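Local coordinates for protein putative secreted lipase (Streptomyces sp. W007, PDB 5H6B) that probably acts as a thermostable secreted triacylglycerol lipase, hydrolysing the ester bonds of fats, at residues L47-A50 with P51-V54; S83-Q86 with L87-V91; T204-R207 with T208-D212; N218-L221 with Q222-C225. All blocks are in the same frame, centred on the assembly; numbering follows the deposited sequence.

Interaction 1: residues L47-A50 with P51-V54; sequences LVLA and PYLV
Leu49 holds CG anti to its own nitrogen (chi1 178°), while Leu53, one turn on, carries CG beside its backbone N (chi1 -66°); with these two settings the branched ends meet along the flank of a short helix. CD1 of Leu49 lies 3.7 Å from Leu53 CG, and Leu53 CG also lies 3.4 Å from Leu49 O, so that one isobutyl group rests on both the backbone and the side chain of the preceding turn. CD1 of Leu49 approaches Tyr52 CD1 more loosely, at 4.3 Å. The underlying ladder is regular alpha-helical: the N-H groups of Tyr52, Leu53 and Val54 bond to the O atoms of Val48, Leu49 and Ala50. Pro51, which has no N-H to give, falls in the first turn, where its CG comes within 3.2 Å of Leu47 O. An alanine in place of Leu53 would probably deprive Leu49 CD1 of its contact with the leucine branch and open a gap towards Val32 and Val60. This is the helix of the beta-alpha-beta unit between strands 32-35 and 59-63: Leu49, Ala50 and Leu53 pack on strand 32-35, Leu53 and Val54 on strand 59-63, and Val48, Leu49 and Tyr52 on helix 240-250.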
ATOM      1  N   LEU A  47       7.529 -10.310   1.905  1.00 38.54           N
ATOM      2  CA  LEU A  47       8.039 -11.556   2.509  1.00 39.68           C
ATOM      3  C   LEU A  47       7.583 -11.802   3.961  1.00 40.67           C
ATOM      4  O   LEU A  47       7.513 -12.955   4.376  1.00 40.10           O
ATOM      5  CB  LEU A  47       9.568 -11.636   2.446  1.00 39.33           C
ATOM      6  CG  LEU A  47      10.160 -11.794   1.036  1.00 42.15           C
ATOM      7  CD1 LEU A  47      11.671 -11.653   1.100  1.00 42.52           C
ATOM      8  CD2 LEU A  47       9.777 -13.121   0.411  1.00 41.53           C
ATOM      9  N   VAL A  48       7.287 -10.748   4.727  1.00 37.68           N
ATOM     10  CA  VAL A  48       6.719 -10.938   6.060  1.00 37.43           C
ATOM     11  C   VAL A  48       5.194 -10.883   6.007  1.00 36.28           C
ATOM     12  O   VAL A  48       4.538 -11.823   6.441  1.00 37.59           O
ATOM     13  CB  VAL A  48       7.304  -9.947   7.093  1.00 37.71           C
ATOM     14  CG1 VAL A  48       6.625 -10.110   8.451  1.00 33.98           C
ATOM     15  CG2 VAL A  48       8.811 -10.159   7.230  1.00 35.26           C
ATOM     16  N   LEU A  49       4.634  -9.809   5.459  1.00 37.01           N
ATOM     17  CA  LEU A  49       3.173  -9.609   5.502  1.00 37.19           C
ATOM     18  C   LEU A  49       2.340 -10.642   4.768  1.00 37.03           C
ATOM     19  O   LEU A  49       1.280 -11.019   5.273  1.00 38.37           O
ATOM     20  CB  LEU A  49       2.762  -8.218   5.011  1.00 36.21           C
ATOM     21  CG  LEU A  49       1.248  -7.924   4.976  1.00 36.44           C
ATOM     22  CD1 LEU A  49       0.626  -8.064   6.365  1.00 36.89           C
ATOM     23  CD2 LEU A  49       0.956  -6.538   4.394  1.00 37.05           C
ATOM     24  N   ALA A  50       2.765 -11.073   3.581  1.00 37.17           N
ATOM     25  CA  ALA A  50       1.962 -12.049   2.824  1.00 38.60           C
ATOM     26  C   ALA A  50       1.790 -13.376   3.563  1.00 39.18           C
ATOM     27  O   ALA A  50       0.653 -13.797   3.758  1.00 39.50           O
ATOM     28  CB  ALA A  50       2.470 -12.259   1.400  1.00 39.31           C
ATOM     29  N   PRO A  51       2.894 -14.010   4.019  1.00 39.08           N
ATOM     30  CA  PRO A  51       2.732 -15.192   4.908  1.00 40.97           C
ATOM     31  C   PRO A  51       1.948 -14.924   6.197  1.00 42.83           C
ATOM     32  O   PRO A  51       1.213 -15.782   6.653  1.00 45.93           O
ATOM     33  CB  PRO A  51       4.173 -15.572   5.286  1.00 42.37           C
ATOM     34  CG  PRO A  51       5.021 -14.989   4.222  1.00 43.35           C
ATOM     35  CD  PRO A  51       4.309 -13.750   3.711  1.00 41.41           C
ATOM     36  N   TYR A  52       2.130 -13.748   6.783  1.00 42.21           N
ATOM     37  CA  TYR A  52       1.410 -13.359   7.994  1.00 41.60           C
ATOM     38  C   TYR A  52      -0.105 -13.358   7.769  1.00 42.15           C
ATOM     39  O   TYR A  52      -0.859 -13.797   8.630  1.00 40.93           O
ATOM     40  CB  TYR A  52       1.905 -11.983   8.418  1.00 44.94           C
ATOM     41  CG  TYR A  52       1.337 -11.386   9.674  1.00 44.90           C
ATOM     42  CD1 TYR A  52       0.104 -10.714   9.656  1.00 42.55           C
ATOM     43  CD2 TYR A  52       2.064 -11.417  10.876  1.00 44.64           C
ATOM     44  CE1 TYR A  52      -0.405 -10.131  10.801  1.00 44.77           C
ATOM     45  CE2 TYR A  52       1.561 -10.828  12.025  1.00 45.51           C
ATOM     46  CZ  TYR A  52       0.328 -10.183  11.980  1.00 44.87           C
ATOM     47  OH  TYR A  52      -0.179  -9.609  13.106  1.00 43.63           O
ATOM     48  N   LEU A  53      -0.538 -12.873   6.610  1.00 42.52           N
ATOM     49  CA  LEU A  53      -1.950 -12.899   6.250  1.00 42.54           C
ATOM     50  C   LEU A  53      -2.412 -14.281   5.809  1.00 44.91           C
ATOM     51  O   LEU A  53      -3.532 -14.675   6.120  1.00 44.11           O
ATOM     52  CB  LEU A  53      -2.263 -11.872   5.165  1.00 41.22           C
ATOM     53  CG  LEU A  53      -2.083 -10.422   5.612  1.00 41.69           C
ATOM     54  CD1 LEU A  53      -2.411  -9.493   4.451  1.00 40.71           C
ATOM     55  CD2 LEU A  53      -2.936 -10.105   6.829  1.00 41.33           C
ATOM     56  N   VAL A  54      -1.558 -15.019   5.104  1.00 47.38           N
ATOM     57  CA  VAL A  54      -1.879 -16.395   4.721  1.00 49.53           C
ATOM     58  C   VAL A  54      -2.151 -17.254   5.961  1.00 52.68           C
ATOM     59  O   VAL A  54      -3.077 -18.061   5.958  1.00 53.22           O
ATOM     60  CB  VAL A  54      -0.776 -17.015   3.833  1.00 49.34           C
ATOM     61  CG1 VAL A  54      -0.955 -18.525   3.670  1.00 50.65           C
ATOM     62  CG2 VAL A  54      -0.787 -16.352   2.463  1.00 48.90           C
TER

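Interaction 2: residues S83-Q86 with L87-V91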
ATOM      1  N   SER A  83       0.483   3.124 -13.731  1.00 39.00           N
ATOM      2  CA  SER A  83       0.540   2.156 -12.631  1.00 38.94           C
ATOM      3  C   SER A  83      -0.856   1.824 -12.069  1.00 38.82           C
ATOM      4  O   SER A  83      -1.174   0.651 -11.788  1.00 37.12           O
ATOM      5  CB  SER A  83       1.475   2.645 -11.530  1.00 38.23           C
ATOM      6  OG  SER A  83       2.832   2.596 -11.958  1.00 36.71           O
ATOM      7  N   ALA A  84      -1.684   2.852 -11.928  1.00 38.12           N
ATOM      8  CA  ALA A  84      -3.064   2.673 -11.489  1.00 40.51           C
ATOM      9  C   ALA A  84      -3.869   1.831 -12.470  1.00 39.93           C
ATOM     10  O   ALA A  84      -4.748   1.086 -12.046  1.00 38.57           O
ATOM     11  CB  ALA A  84      -3.737   4.026 -11.269  1.00 41.70           C
ATOM     12  N   GLU A  85      -3.574   1.945 -13.767  1.00 43.75           N
ATOM     13  CA  GLU A  85      -4.233   1.099 -14.770  1.00 47.13           C
ATOM     14  C   GLU A  85      -3.792  -0.346 -14.644  1.00 44.16           C
ATOM     15  O   GLU A  85      -4.619  -1.243 -14.771  1.00 46.10           O
ATOM     16  CB  GLU A  85      -4.028   1.621 -16.202  1.00 53.14           C
ATOM     17  CG  GLU A  85      -4.620   0.753 -17.333  1.00 59.70           C
ATOM     18  CD  GLU A  85      -6.091   0.319 -17.136  1.00 66.34           C
ATOM     19  OE1 GLU A  85      -6.906   1.094 -16.567  1.00 68.68           O
ATOM     20  OE2 GLU A  85      -6.436  -0.815 -17.563  1.00 67.31           O
ATOM     21  N   GLN A  86      -2.511  -0.590 -14.361  1.00 45.11           N
ATOM     22  CA  GLN A  86      -2.046  -1.978 -14.095  1.00 44.47           C
ATOM     23  C   GLN A  86      -2.779  -2.597 -12.901  1.00 44.72           C
ATOM     24  O   GLN A  86      -3.141  -3.782 -12.912  1.00 46.53           O
ATOM     25  CB  GLN A  86      -0.546  -2.021 -13.821  1.00 44.15           C
ATOM     26  CG  GLN A  86       0.330  -1.649 -14.989  1.00 44.16           C
ATOM     27  CD  GLN A  86       1.778  -1.586 -14.581  1.00 46.43           C
ATOM     28  OE1 GLN A  86       2.238  -0.602 -14.012  1.00 46.96           O
ATOM     29  NE2 GLN A  86       2.507  -2.644 -14.862  1.00 51.22           N
ATOM     30  N   LEU A  87      -2.977  -1.778 -11.869  1.00 45.23           N
ATOM     31  CA  LEU A  87      -3.708  -2.185 -10.669  1.00 45.85           C
ATOM     32  C   LEU A  87      -5.155  -2.547 -11.019  1.00 47.04           C
ATOM     33  O   LEU A  87      -5.675  -3.567 -10.547  1.00 41.80           O
ATOM     34  CB  LEU A  87      -3.661  -1.067  -9.609  1.00 45.92           C
ATOM     35  CG  LEU A  87      -4.496  -1.258  -8.342  1.00 44.68           C
ATOM     36  CD1 LEU A  87      -4.009  -2.466  -7.566  1.00 44.23           C
ATOM     37  CD2 LEU A  87      -4.475  -0.005  -7.476  1.00 45.01           C
ATOM     38  N   ASP A  88      -5.775  -1.705 -11.853  1.00 49.98           N
ATOM     39  CA  ASP A  88      -7.127  -1.937 -12.390  1.00 50.81           C
ATOM     40  C   ASP A  88      -7.270  -3.328 -13.012  1.00 50.44           C
ATOM     41  O   ASP A  88      -8.106  -4.129 -12.555  1.00 52.35           O
ATOM     42  CB  ASP A  88      -7.487  -0.834 -13.405  1.00 54.86           C
ATOM     43  CG  ASP A  88      -8.965  -0.822 -13.805  1.00 56.52           C
ATOM     44  OD1 ASP A  88      -9.753  -1.721 -13.405  1.00 59.06           O
ATOM     45  OD2 ASP A  88      -9.320   0.121 -14.543  1.00 56.06           O
ATOM     46  N   VAL A  89      -6.440  -3.613 -14.021  1.00 49.98           N
ATOM     47  CA  VAL A  89      -6.399  -4.942 -14.682  1.00 49.19           C
ATOM     48  C   VAL A  89      -6.152  -6.066 -13.662  1.00 47.11           C
ATOM     49  O   VAL A  89      -6.815  -7.117 -13.694  1.00 47.89           O
ATOM     50  CB  VAL A  89      -5.304  -4.991 -15.783  1.00 50.74           C
ATOM     51  CG1 VAL A  89      -5.034  -6.419 -16.256  1.00 47.85           C
ATOM     52  CG2 VAL A  89      -5.686  -4.100 -16.961  1.00 49.40           C
ATOM     53  N   PHE A  90      -5.211  -5.839 -12.749  1.00 47.46           N
ATOM     54  CA  PHE A  90      -4.853  -6.863 -11.757  1.00 46.43           C
ATOM     55  C   PHE A  90      -6.009  -7.196 -10.796  1.00 45.13           C
ATOM     56  O   PHE A  90      -6.252  -8.374 -10.512  1.00 49.94           O
ATOM     57  CB  PHE A  90      -3.593  -6.452 -10.990  1.00 44.38           C
ATOM     58  CG  PHE A  90      -3.038  -7.535 -10.105  1.00 43.83           C
ATOM     59  CD1 PHE A  90      -2.165  -8.478 -10.610  1.00 42.19           C
ATOM     60  CD2 PHE A  90      -3.395  -7.609  -8.757  1.00 44.53           C
ATOM     61  CE1 PHE A  90      -1.646  -9.472  -9.797  1.00 42.43           C
ATOM     62  CE2 PHE A  90      -2.874  -8.593  -7.938  1.00 42.85           C
ATOM     63  CZ  PHE A  90      -1.996  -9.531  -8.462  1.00 43.98           C
ATOM     64  N   VAL A  91      -6.717  -6.181 -10.299  1.00 46.42           N
ATOM     65  CA  VAL A  91      -7.870  -6.424  -9.417  1.00 51.50           C
ATOM     66  C   VAL A  91      -8.982  -7.189 -10.160  1.00 50.64           C
ATOM     67  O   VAL A  91      -9.550  -8.127  -9.608  1.00 50.45           O
ATOM     68  CB  VAL A  91      -8.435  -5.125  -8.778  1.00 53.60           C
ATOM     69  CG1 VAL A  91      -9.731  -5.408  -8.015  1.00 55.44           C
ATOM     70  CG2 VAL A  91      -7.422  -4.499  -7.828  1.00 53.43           C
TER
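Ser83 to Val91 run as an unbroken alpha-helix, in which four backbone bonds join Ser83-Gln86 to the turn that follows: Leu87 N to Ser83 O, Asp88 N to Ala84 O, Val89 N to Glu85 O and Phe90 N to Gln86 O, all between 2.9 and 3.1 Å. The straightest is that of Val89, with an angle of 171° at the hydrogen. On this frame the main side-chain meeting is between two acids. Glu85 bends at chi2 (49°), which brings its carboxylate to the following turn, where OE1 lies 3.3 Å from Asp88 OD2. Both atoms are acceptors, so this is a close approach of like charges and not a bond; the carboxylate planes stand 64° apart. The other oxygen, OE2 of Glu85, touches Val89 CG2 at 3.4 Å. Asp88 also approaches Asp92 one turn later, and these two residues hold a zinc ion, whose positive charge probably offsets part of the repulsion in this acidic cluster. On a different side of the helix the amide of Gln86 is bound to Gly66 and Gln67, while Leu87 is buried against Val35 and Tyr118, and the partly exposed Phe90 packs on Val33, Phe61 and Leu63. The result is an amphipathic helix of the alpha/beta-hydrolase fold, laid against the parallel sheet by its apolar residues, with two aspartates spaced i and i+4 that supply a zinc site.

Interaction 3: residues T204-R207 with T208-D212; sequences TPYR and TQYLD
The ring of Tyr206, in a 3-10 turn of the alpha/beta-hydrolase fold, is met at its edge, in plane, by the hydroxyl of Tyr210, whose OH lies 3.6 Å from Tyr206 CE1; on one face of the same ring sits Arg207 CG, offset toward the rim. Tyr206 CG lies between the backbone N and the carbonyl carbon (chi1 77°), a setting that turns the CE1 edge to that hydroxyl. The hydroxyl of Tyr206 in turn stands 3.5 Å above the guanidinium plane of Arg207. Tyr206 and Tyr210 run side by side and point the same way, while the Tyr210 ring stands almost perpendicular to the guanidinium group, at 86°, with Tyr210 CE2 4.1 Å from Arg207 CG. The turn, Tyr206-Gln209, belongs to the loop between strands 191-196 and 216-220. Its i+3 bonds are Thr208 N to Pro205 O, Gln209 N to Tyr206 O and Tyr210 N to Arg207 O, and in each the donor lies well above the carbonyl plane. The turn follows the cis peptide bond that precedes Pro205. Gln209 is buried: its CB and CG both lie 3.1 Å from Tyr206 O, and its NE2 bonds to Val203 O and weakly to Asp200, the probable acid of a Ser-His-Asp triad. The loop also reaches a zinc site, because Thr208 O accepts a bond from ND1 of His139 and Asp212 N gives one to Asp185, both zinc ligands. Pro205 O takes two donors from one residue: besides the backbone N-H it accepts Thr208 OG1, 2.7 Å away and nearly in line with the C=O bond at 167°.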
ATOM      1  N   THR A 204       7.442  13.584   4.709  1.00 42.67           N
ATOM      2  CA  THR A 204       7.295  14.513   5.812  1.00 45.38           C
ATOM      3  C   THR A 204       6.571  15.794   5.356  1.00 47.44           C
ATOM      4  O   THR A 204       6.602  16.133   4.167  1.00 46.75           O
ATOM      5  CB  THR A 204       8.653  14.893   6.423  1.00 44.90           C
ATOM      6  OG1 THR A 204       9.484  15.470   5.415  1.00 43.35           O
ATOM      7  CG2 THR A 204       9.335  13.677   7.029  1.00 43.64           C
ATOM      8  N   PRO A 205       5.891  16.486   6.275  1.00 48.52           N
ATOM      9  CA  PRO A 205       5.619  16.002   7.640  1.00 46.23           C
ATOM     10  C   PRO A 205       4.722  14.764   7.568  1.00 42.95           C
ATOM     11  O   PRO A 205       3.914  14.646   6.641  1.00 42.84           O
ATOM     12  CB  PRO A 205       4.907  17.189   8.306  1.00 47.20           C
ATOM     13  CG  PRO A 205       5.164  18.369   7.409  1.00 45.45           C
ATOM     14  CD  PRO A 205       5.276  17.802   6.029  1.00 48.77           C
ATOM     15  N   TYR A 206       4.909  13.826   8.493  1.00 41.59           N
ATOM     16  CA  TYR A 206       4.261  12.502   8.376  1.00 40.85           C
ATOM     17  C   TYR A 206       2.727  12.565   8.372  1.00 40.16           C
ATOM     18  O   TYR A 206       2.078  11.680   7.821  1.00 37.60           O
ATOM     19  CB  TYR A 206       4.763  11.545   9.461  1.00 40.86           C
ATOM     20  CG  TYR A 206       4.172  11.784  10.816  1.00 42.08           C
ATOM     21  CD1 TYR A 206       2.963  11.183  11.171  1.00 42.60           C
ATOM     22  CD2 TYR A 206       4.804  12.619  11.755  1.00 44.25           C
ATOM     23  CE1 TYR A 206       2.381  11.407  12.407  1.00 43.42           C
ATOM     24  CE2 TYR A 206       4.241  12.821  13.015  1.00 46.34           C
ATOM     25  CZ  TYR A 206       3.024  12.208  13.326  1.00 45.06           C
ATOM     26  OH  TYR A 206       2.417  12.376  14.549  1.00 51.35           O
ATOM     27  N   ARG A 207       2.170  13.602   9.003  1.00 39.58           N
ATOM     28  CA  ARG A 207       0.722  13.897   8.980  1.00 44.04           C
ATOM     29  C   ARG A 207       0.097  14.028   7.589  1.00 38.06           C
ATOM     30  O   ARG A 207      -1.063  13.695   7.426  1.00 37.86           O
ATOM     31  CB  ARG A 207       0.412  15.164   9.805  1.00 48.15           C
ATOM     32  CG  ARG A 207       0.505  14.911  11.299  1.00 54.18           C
ATOM     33  CD  ARG A 207      -0.067  16.057  12.114  1.00 61.53           C
ATOM     34  NE  ARG A 207      -0.417  15.638  13.475  1.00 62.72           N
ATOM     35  CZ  ARG A 207       0.426  15.583  14.514  1.00 72.14           C
ATOM     36  NH1 ARG A 207       1.722  15.911  14.396  1.00 70.43           N
ATOM     37  NH2 ARG A 207      -0.034  15.193  15.705  1.00 72.77           N
ATOM     38  N   THR A 208       0.867  14.458   6.595  1.00 35.25           N
ATOM     39  CA  THR A 208       0.384  14.488   5.212  1.00 38.20           C
ATOM     40  C   THR A 208       0.082  13.091   4.632  1.00 38.02           C
ATOM     41  O   THR A 208      -0.525  12.979   3.561  1.00 35.65           O
ATOM     42  CB  THR A 208       1.381  15.180   4.256  1.00 41.24           C
ATOM     43  OG1 THR A 208       2.634  14.476   4.260  1.00 38.53           O
ATOM     44  CG2 THR A 208       1.602  16.649   4.646  1.00 40.18           C
ATOM     45  N   GLN A 209       0.502  12.036   5.327  1.00 37.16           N
ATOM     46  CA  GLN A 209       0.156  10.668   4.944  1.00 37.51           C
ATOM     47  C   GLN A 209      -1.305  10.364   5.267  1.00 37.93           C
ATOM     48  O   GLN A 209      -1.941   9.573   4.578  1.00 34.82           O
ATOM     49  CB  GLN A 209       1.056   9.666   5.654  1.00 35.89           C
ATOM     50  CG  GLN A 209       2.539   9.879   5.379  1.00 35.36           C
ATOM     51  CD  GLN A 209       3.400   8.981   6.224  1.00 34.49           C
ATOM     52  OE1 GLN A 209       2.967   7.912   6.659  1.00 32.47           O
ATOM     53  NE2 GLN A 209       4.626   9.414   6.484  1.00 37.39           N
ATOM     54  N   TYR A 210      -1.818  11.002   6.324  1.00 39.83           N
ATOM     55  CA  TYR A 210      -3.193  10.807   6.777  1.00 39.00           C
ATOM     56  C   TYR A 210      -4.222  11.248   5.748  1.00 37.63           C
ATOM     57  O   TYR A 210      -4.011  12.218   5.030  1.00 35.29           O
ATOM     58  CB  TYR A 210      -3.466  11.567   8.078  1.00 39.82           C
ATOM     59  CG  TYR A 210      -2.739  11.085   9.303  1.00 39.99           C
ATOM     60  CD1 TYR A 210      -2.340   9.746   9.451  1.00 41.10           C
ATOM     61  CD2 TYR A 210      -2.493  11.964  10.364  1.00 42.14           C
ATOM     62  CE1 TYR A 210      -1.690   9.329  10.599  1.00 41.20           C
ATOM     63  CE2 TYR A 210      -1.846  11.550  11.518  1.00 40.26           C
ATOM     64  CZ  TYR A 210      -1.454  10.227  11.624  1.00 42.42           C
ATOM     65  OH  TYR A 210      -0.804   9.794  12.743  1.00 47.74           O
ATOM     66  N   LEU A 211      -5.329  10.506   5.700  1.00 36.52           N
ATOM     67  CA  LEU A 211      -6.469  10.824   4.865  1.00 38.04           C
ATOM     68  C   LEU A 211      -7.574  11.495   5.697  1.00 38.71           C
ATOM     69  O   LEU A 211      -7.609  11.415   6.916  1.00 35.90           O
ATOM     70  CB  LEU A 211      -7.005   9.558   4.206  1.00 37.10           C
ATOM     71  CG  LEU A 211      -6.118   8.918   3.133  1.00 36.74           C
ATOM     72  CD1 LEU A 211      -6.605   7.505   2.847  1.00 37.95           C
ATOM     73  CD2 LEU A 211      -6.097   9.712   1.843  1.00 36.82           C
ATOM     74  N   ASP A 212      -8.479  12.160   5.000  1.00 43.08           N
ATOM     75  CA  ASP A 212      -9.601  12.847   5.617  1.00 42.16           C
ATOM     76  C   ASP A 212     -10.898  12.395   4.966  1.00 42.30           C
ATOM     77  O   ASP A 212     -10.995  12.298   3.744  1.00 41.14           O
ATOM     78  CB  ASP A 212      -9.432  14.347   5.434  1.00 42.98           C
ATOM     79  CG  ASP A 212     -10.678  15.134   5.780  1.00 39.62           C
ATOM     80  OD1 ASP A 212     -10.868  15.485   6.965  1.00 39.02           O
ATOM     81  OD2 ASP A 212     -11.436  15.439   4.840  1.00 42.97           O
TER

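Interaction 4: residues N218-L221 with Q222-C225; sequences NVLL and QDLC
Val219 and Leu224 form the close apolar part of this turn: their side chains cross at about a right angle, with Val219 CG1 3.8 Å from Leu224 CD1. Leu224 reaches there because its CG is set beside the backbone N (chi1 -52°), which turns the branch back over the end of the strand. The fit to Leu221 is looser, CD1 to CD1 at 4.5 Å. The backbone closes the turn by Cys225 N to Leu221 O at 3.0 Å, nearly straight at 167°, whereas the Asp223 N to Leu220 O bond is more bent and that from Leu224 N to Leu221 O is weak. Asp223 marks the solvent side; its exposed carboxylate merely passes Leu220 CB, with OD2 at 3.6 Å. Gln222, by contrast, is buried, its bent chain tucking CD to within 4.1 Å of Leu221 CB while the amide end runs beside Leu220. An alanine at Gln222 would lack that whole bent chain and is likely to open a gap between the side chains of Leu220 and Leu221. Strand 216-220, an edge strand of the parallel sheet, here gives way to a short, weakly bonded helix, just after which Cys225 is joined to Cys260 by a disulfide, a strand-to-helix turn of the alpha/beta-hydrolase fold.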
ATOM      1  N   ASN A 218      -7.054   7.031  10.946  1.00 39.95           N
ATOM      2  CA  ASN A 218      -5.633   7.341  10.901  1.00 41.12           C
ATOM      3  C   ASN A 218      -5.018   6.883  12.200  1.00 40.68           C
ATOM      4  O   ASN A 218      -5.514   7.220  13.256  1.00 41.18           O
ATOM      5  CB  ASN A 218      -5.393   8.841  10.706  1.00 39.43           C
ATOM      6  CG  ASN A 218      -5.764   9.311   9.310  1.00 40.11           C
ATOM      7  OD1 ASN A 218      -5.278   8.790   8.312  1.00 37.78           O
ATOM      8  ND2 ASN A 218      -6.632  10.303   9.235  1.00 42.41           N
ATOM      9  N   VAL A 219      -3.911   6.149  12.103  1.00 38.95           N
ATOM     10  CA  VAL A 219      -3.265   5.515  13.233  1.00 38.29           C
ATOM     11  C   VAL A 219      -1.780   5.859  13.255  1.00 37.65           C
ATOM     12  O   VAL A 219      -1.075   5.742  12.234  1.00 35.10           O
ATOM     13  CB  VAL A 219      -3.422   3.989  13.128  1.00 41.06           C
ATOM     14  CG1 VAL A 219      -2.796   3.289  14.334  1.00 41.44           C
ATOM     15  CG2 VAL A 219      -4.903   3.631  12.988  1.00 41.81           C
ATOM     16  N   LEU A 220      -1.323   6.299  14.417  1.00 38.31           N
ATOM     17  CA  LEU A 220       0.068   6.582  14.657  1.00 40.32           C
ATOM     18  C   LEU A 220       0.667   5.344  15.309  1.00 40.31           C
ATOM     19  O   LEU A 220       0.223   4.927  16.391  1.00 39.37           O
ATOM     20  CB  LEU A 220       0.223   7.791  15.574  1.00 42.28           C
ATOM     21  CG  LEU A 220       1.665   8.235  15.847  1.00 44.84           C
ATOM     22  CD1 LEU A 220       2.363   8.626  14.551  1.00 42.98           C
ATOM     23  CD2 LEU A 220       1.703   9.388  16.851  1.00 44.75           C
ATOM     24  N   LEU A 221       1.673   4.769  14.648  1.00 37.33           N
ATOM     25  CA  LEU A 221       2.336   3.547  15.115  1.00 38.29           C
ATOM     26  C   LEU A 221       2.822   3.624  16.566  1.00 37.12           C
ATOM     27  O   LEU A 221       2.759   2.637  17.311  1.00 36.21           O
ATOM     28  CB  LEU A 221       3.541   3.222  14.207  1.00 37.35           C
ATOM     29  CG  LEU A 221       4.359   1.964  14.511  1.00 36.48           C
ATOM     30  CD1 LEU A 221       3.482   0.743  14.266  1.00 36.60           C
ATOM     31  CD2 LEU A 221       5.647   1.941  13.680  1.00 37.69           C
ATOM     32  N   GLN A 222       3.317   4.790  16.958  1.00 37.76           N
ATOM     33  CA  GLN A 222       3.842   4.970  18.293  1.00 39.41           C
ATOM     34  C   GLN A 222       2.712   5.027  19.358  1.00 42.18           C
ATOM     35  O   GLN A 222       2.990   4.767  20.520  1.00 41.74           O
ATOM     36  CB  GLN A 222       4.782   6.162  18.380  1.00 40.39           C
ATOM     37  CG  GLN A 222       6.121   5.959  17.643  1.00 42.16           C
ATOM     38  CD  GLN A 222       5.989   5.863  16.123  1.00 42.50           C
ATOM     39  OE1 GLN A 222       6.624   5.035  15.476  1.00 46.09           O
ATOM     40  NE2 GLN A 222       5.151   6.698  15.559  1.00 40.94           N
ATOM     41  N   ASP A 223       1.461   5.321  18.965  1.00 41.91           N
ATOM     42  CA  ASP A 223       0.302   5.159  19.876  1.00 44.41           C
ATOM     43  C   ASP A 223       0.070   3.701  20.227  1.00 45.78           C
ATOM     44  O   ASP A 223      -0.381   3.401  21.326  1.00 48.81           O
ATOM     45  CB  ASP A 223      -1.010   5.734  19.286  1.00 42.89           C
ATOM     46  CG  ASP A 223      -1.046   7.253  19.285  1.00 41.80           C
ATOM     47  OD1 ASP A 223      -0.276   7.871  20.027  1.00 42.30           O
ATOM     48  OD2 ASP A 223      -1.841   7.842  18.525  1.00 45.23           O
ATOM     49  N   LEU A 224       0.376   2.813  19.282  1.00 45.79           N
ATOM     50  CA  LEU A 224       0.248   1.369  19.469  1.00 43.99           C
ATOM     51  C   LEU A 224       1.427   0.814  20.277  1.00 42.91           C
ATOM     52  O   LEU A 224       1.237  -0.006  21.167  1.00 41.53           O
ATOM     53  CB  LEU A 224       0.176   0.669  18.107  1.00 44.62           C
ATOM     54  CG  LEU A 224      -0.866   1.180  17.116  1.00 41.10           C
ATOM     55  CD1 LEU A 224      -0.727   0.438  15.805  1.00 38.95           C
ATOM     56  CD2 LEU A 224      -2.262   1.016  17.718  1.00 40.45           C
ATOM     57  N   CYS A 225       2.639   1.233  19.931  1.00 41.85           N
ATOM     58  CA  CYS A 225       3.823   0.877  20.680  1.00 41.73           C
ATOM     59  C   CYS A 225       4.774   2.077  20.709  1.00 45.05           C
ATOM     60  O   CYS A 225       5.423   2.368  19.707  1.00 45.61           O
ATOM     61  CB  CYS A 225       4.508  -0.353  20.084  1.00 41.92           C
ATOM     62  SG  CYS A 225       5.965  -0.912  21.006  1.00 44.86           S
TER

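In the fold
Interactions 1 and 2 are helical turns packed on the central sheet, and both their helices lean on strands 32-35 and 59-63, though their centres are 22 Å apart. Both are partly buried, but interaction 1 is almost wholly apolar while interaction 2 adds an acidic zinc site to an apolar inner side. Interaction 3 is a surface contact in a loop, built from rings, a guanidinium group and 3-10 bonds. It touches interaction 4, which is partly buried: Leu211 O and Asn218 ND2 are 2.8 Å apart, a probable hydrogen bond, and Tyr206 CE1 packs on Leu220 CD1. Interactions 1 and 4 share helix 240-250 as a neighbour, one from helix 49-54, the other from strand 216-220 and the turn that follows.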